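Local coordinates for Mlr3007 protein (Mesorhizobium loti, PDB 3QQM), which is a putative pyridoxal-phosphate-dependent aminotransferase that probably transfers the amino group of leucine, isoleucine or valine to 2-oxoglutarate, at residues A[166-171]-A[179-184]. Sequence-based numbering, arbitrary orientation.
Sequences LATPRL and VLRAEL
Arg181 meets Pro169 through a side chain extended as far as NE: chi1 of 177° sets CG anti to the backbone N, and chi4 of -85° turns the guanidinium across the line of the chain so that NH2 is presented to the strand end. Arginine suits this place because its length spans the gap between strand 166-169 and helix 179-184, whose axes pass 10.7 Å apart. Arg181 NH2 donates to Pro169 O at 3.1 Å, almost straight at 172° and in the planes of both the carbonyl and the guanidinium. The bond uses the backbone carbonyl of Pro169, a residue with no N-H to give. A water beside the same edge accepts from Arg181 NE at 2.8 Å and gives its protons to Thr168 OG1 and Pro169 O. Pro169 O thus receives two bonds, and in-plane bonds from NE to the water and from NH2 to Pro169 O fix the rotation of the guanidinium. Thr168 serves with both branches: OG1 holds the water and also pairs with Val157 O, while methyl CG2 lies 4.2 Å from Arg181 NE. Leu171 CD1 covers one face of the guanidinium, offset toward its rim. At the other end of the contact, Leu166 CD1 lies a loose 4.5 Å from Leu184 CD1, leucines suiting an apolar layer shared with Phe158. Strand 166-169 and helix 179-186 begin a beta-alpha-beta unit completed by strand 190-193, and the helix start offers Val179 N to the phosphate of the cofactor-bearing lysine at position 118. Glu192 OE2 forms a salt bridge with Arg181 NH2 and accepts from Leu171 N. This shared carboxylate probably offsets the buried arginine's charge, and the bonds around it tie the strand's end to the phosphate-binding helix.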
ATOM      1  N   LEU A 166      -9.594 -14.289   4.144  1.00 17.71           N
ATOM      2  CA  LEU A 166      -8.372 -13.728   3.587  1.00 17.06           C
ATOM      3  C   LEU A 166      -7.358 -13.475   4.730  1.00 16.48           C
ATOM      4  O   LEU A 166      -7.438 -12.483   5.448  1.00 16.31           O
ATOM      5  CB  LEU A 166      -8.690 -12.451   2.801  1.00 16.69           C
ATOM      6  CG  LEU A 166      -9.599 -12.690   1.546  1.00 17.72           C
ATOM      7  CD1 LEU A 166     -10.175 -11.366   1.012  1.00 17.64           C
ATOM      8  CD2 LEU A 166      -8.903 -13.460   0.423  1.00 15.91           C
ATOM      9  N   ALA A 167      -6.444 -14.418   4.917  1.00 16.37           N
ATOM     10  CA  ALA A 167      -5.426 -14.339   5.966  1.00 15.89           C
ATOM     11  C   ALA A 167      -4.386 -13.358   5.494  1.00 14.98           C
ATOM     12  O   ALA A 167      -3.845 -13.524   4.418  1.00 15.40           O
ATOM     13  CB  ALA A 167      -4.805 -15.733   6.237  1.00 15.73           C
ATOM     14  N   THR A 168      -4.158 -12.314   6.278  1.00 14.39           N
ATOM     15  CA  THR A 168      -3.211 -11.260   5.943  1.00 13.87           C
ATOM     16  C   THR A 168      -2.228 -11.104   7.106  1.00 14.02           C
ATOM     17  O   THR A 168      -2.637 -11.220   8.270  1.00 13.58           O
ATOM     18  CB  THR A 168      -3.963  -9.933   5.680  1.00 13.94           C
ATOM     19  OG1 THR A 168      -3.097  -9.010   5.027  1.00 13.54           O
ATOM     20  CG2 THR A 168      -4.515  -9.313   6.987  1.00 12.52           C
ATOM     21  N   PRO A 169      -0.933 -10.860   6.809  1.00 14.29           N
ATOM     22  CA  PRO A 169       0.039 -10.761   7.875  1.00 14.75           C
ATOM     23  C   PRO A 169      -0.328  -9.774   9.006  1.00 15.15           C
ATOM     24  O   PRO A 169      -0.764  -8.645   8.753  1.00 15.06           O
ATOM     25  CB  PRO A 169       1.295 -10.324   7.140  1.00 14.54           C
ATOM     26  CG  PRO A 169       1.174 -10.932   5.836  1.00 14.19           C
ATOM     27  CD  PRO A 169      -0.266 -10.786   5.496  1.00 14.43           C
ATOM     28  N   ARG A 170      -0.124 -10.235  10.237  1.00 15.88           N
ATOM     29  CA  ARG A 170      -0.391  -9.457  11.441  1.00 16.45           C
ATOM     30  C   ARG A 170       0.547  -8.282  11.443  1.00 16.05           C
ATOM     31  O   ARG A 170       1.705  -8.409  11.094  1.00 15.58           O
ATOM     32  CB  ARG A 170      -0.204 -10.331  12.685  1.00 17.01           C
ATOM     33  CG  ARG A 170      -0.915  -9.830  13.893  1.00 18.91           C
ATOM     34  CD  ARG A 170      -0.953 -10.871  15.013  1.00 20.87           C
ATOM     35  NE  ARG A 170       0.323 -10.988  15.703  1.00 22.37           N
ATOM     36  CZ  ARG A 170       0.581 -11.880  16.657  1.00 24.13           C
ATOM     37  NH1 ARG A 170      -0.313 -12.804  16.988  1.00 24.33           N
ATOM     38  NH2 ARG A 170       1.763 -11.874  17.249  1.00 24.58           N
ATOM     39  N   LEU A 171       0.038  -7.140  11.876  1.00 16.33           N
ATOM     40  CA  LEU A 171       0.773  -5.892  11.852  1.00 16.27           C
ATOM     41  C   LEU A 171       2.156  -5.926  12.555  1.00 16.69           C
ATOM     42  O   LEU A 171       3.128  -5.341  12.033  1.00 16.41           O
ATOM     43  CB  LEU A 171      -0.088  -4.784  12.441  1.00 16.41           C
ATOM     44  CG  LEU A 171       0.381  -3.378  12.094  1.00 17.17           C
ATOM     45  CD1 LEU A 171       0.371  -3.189  10.553  1.00 16.25           C
ATOM     46  CD2 LEU A 171      -0.512  -2.341  12.813  1.00 18.23           C
ATOM     47  N   VAL A 179      -4.901   0.639   3.741  1.00 12.30           N
ATOM     48  CA  VAL A 179      -6.273   1.086   3.764  1.00 12.22           C
ATOM     49  C   VAL A 179      -7.239   0.014   3.202  1.00 12.15           C
ATOM     50  O   VAL A 179      -8.306  -0.177   3.738  1.00 12.05           O
ATOM     51  CB  VAL A 179      -6.381   2.430   3.024  1.00 12.55           C
ATOM     52  CG1 VAL A 179      -7.823   2.724   2.548  1.00 12.60           C
ATOM     53  CG2 VAL A 179      -5.800   3.558   3.921  1.00 11.63           C
ATOM     54  N   LEU A 180      -6.889  -0.648   2.114  1.00 11.87           N
ATOM     55  CA  LEU A 180      -7.744  -1.727   1.637  1.00 12.24           C
ATOM     56  C   LEU A 180      -7.720  -2.780   2.750  1.00 12.12           C
ATOM     57  O   LEU A 180      -8.753  -3.255   3.186  1.00 12.00           O
ATOM     58  CB  LEU A 180      -7.232  -2.322   0.330  1.00 12.02           C
ATOM     59  CG  LEU A 180      -7.971  -3.585  -0.134  1.00 13.04           C
ATOM     60  CD1 LEU A 180      -9.444  -3.275  -0.501  1.00 13.17           C
ATOM     61  CD2 LEU A 180      -7.287  -4.290  -1.300  1.00 12.74           C
ATOM     62  N   ARG A 181      -6.523  -3.081   3.237  1.00 12.16           N
ATOM     63  CA  ARG A 181      -6.319  -4.068   4.300  1.00 12.92           C
ATOM     64  C   ARG A 181      -7.220  -3.771   5.462  1.00 13.40           C
ATOM     65  O   ARG A 181      -7.909  -4.649   5.948  1.00 14.16           O
ATOM     66  CB  ARG A 181      -4.874  -4.043   4.779  1.00 12.93           C
ATOM     67  CG  ARG A 181      -4.549  -4.980   5.933  1.00 13.21           C
ATOM     68  CD  ARG A 181      -3.102  -4.751   6.371  1.00 13.69           C
ATOM     69  NE  ARG A 181      -2.679  -5.619   7.471  1.00 12.93           N
ATOM     70  CZ  ARG A 181      -2.872  -5.364   8.751  1.00 12.87           C
ATOM     71  NH1 ARG A 181      -3.503  -4.254   9.136  1.00 12.91           N
ATOM     72  NH2 ARG A 181      -2.435  -6.235   9.660  1.00 13.64           N
ATOM     73  N   ALA A 182      -7.221  -2.522   5.905  1.00 13.53           N
ATOM     74  CA  ALA A 182      -8.056  -2.122   7.013  1.00 13.78           C
ATOM     75  C   ALA A 182      -9.540  -2.344   6.700  1.00 14.41           C
ATOM     76  O   ALA A 182     -10.305  -2.778   7.555  1.00 15.00           O
ATOM     77  CB  ALA A 182      -7.812  -0.657   7.339  1.00 13.51           C
ATOM     78  N   GLU A 183      -9.972  -2.008   5.494  1.00 14.78           N
ATOM     79  CA  GLU A 183     -11.381  -2.173   5.183  1.00 15.80           C
ATOM     80  C   GLU A 183     -11.782  -3.654   5.218  1.00 15.89           C
ATOM     81  O   GLU A 183     -12.859  -3.988   5.701  1.00 16.07           O
ATOM     82  CB  GLU A 183     -11.730  -1.573   3.826  1.00 16.35           C
ATOM     83  CG  GLU A 183     -13.262  -1.457   3.542  1.00 18.27           C
ATOM     84  CD  GLU A 183     -13.556  -0.797   2.195  1.00 21.41           C
ATOM     85  OE1 GLU A 183     -13.190  -1.372   1.148  1.00 22.44           O
ATOM     86  OE2 GLU A 183     -14.205   0.284   2.180  1.00 24.17           O
ATOM     87  N   LEU A 184     -10.925  -4.517   4.687  1.00 15.69           N
ATOM     88  CA  LEU A 184     -11.214  -5.934   4.650  1.00 16.33           C
ATOM     89  C   LEU A 184     -11.220  -6.525   6.057  1.00 16.65           C
ATOM     90  O   LEU A 184     -11.982  -7.451   6.334  1.00 17.25           O
ATOM     91  CB  LEU A 184     -10.210  -6.677   3.767  1.00 16.29           C
ATOM     92  CG  LEU A 184     -10.158  -6.345   2.275  1.00 16.35           C
ATOM     93  CD1 LEU A 184      -8.986  -7.086   1.657  1.00 16.42           C
ATOM     94  CD2 LEU A 184     -11.467  -6.684   1.549  1.00 16.82           C
TER
HETATM   95  O   HOH W   1      -1.180  -7.723   6.348  1.00  8.17           O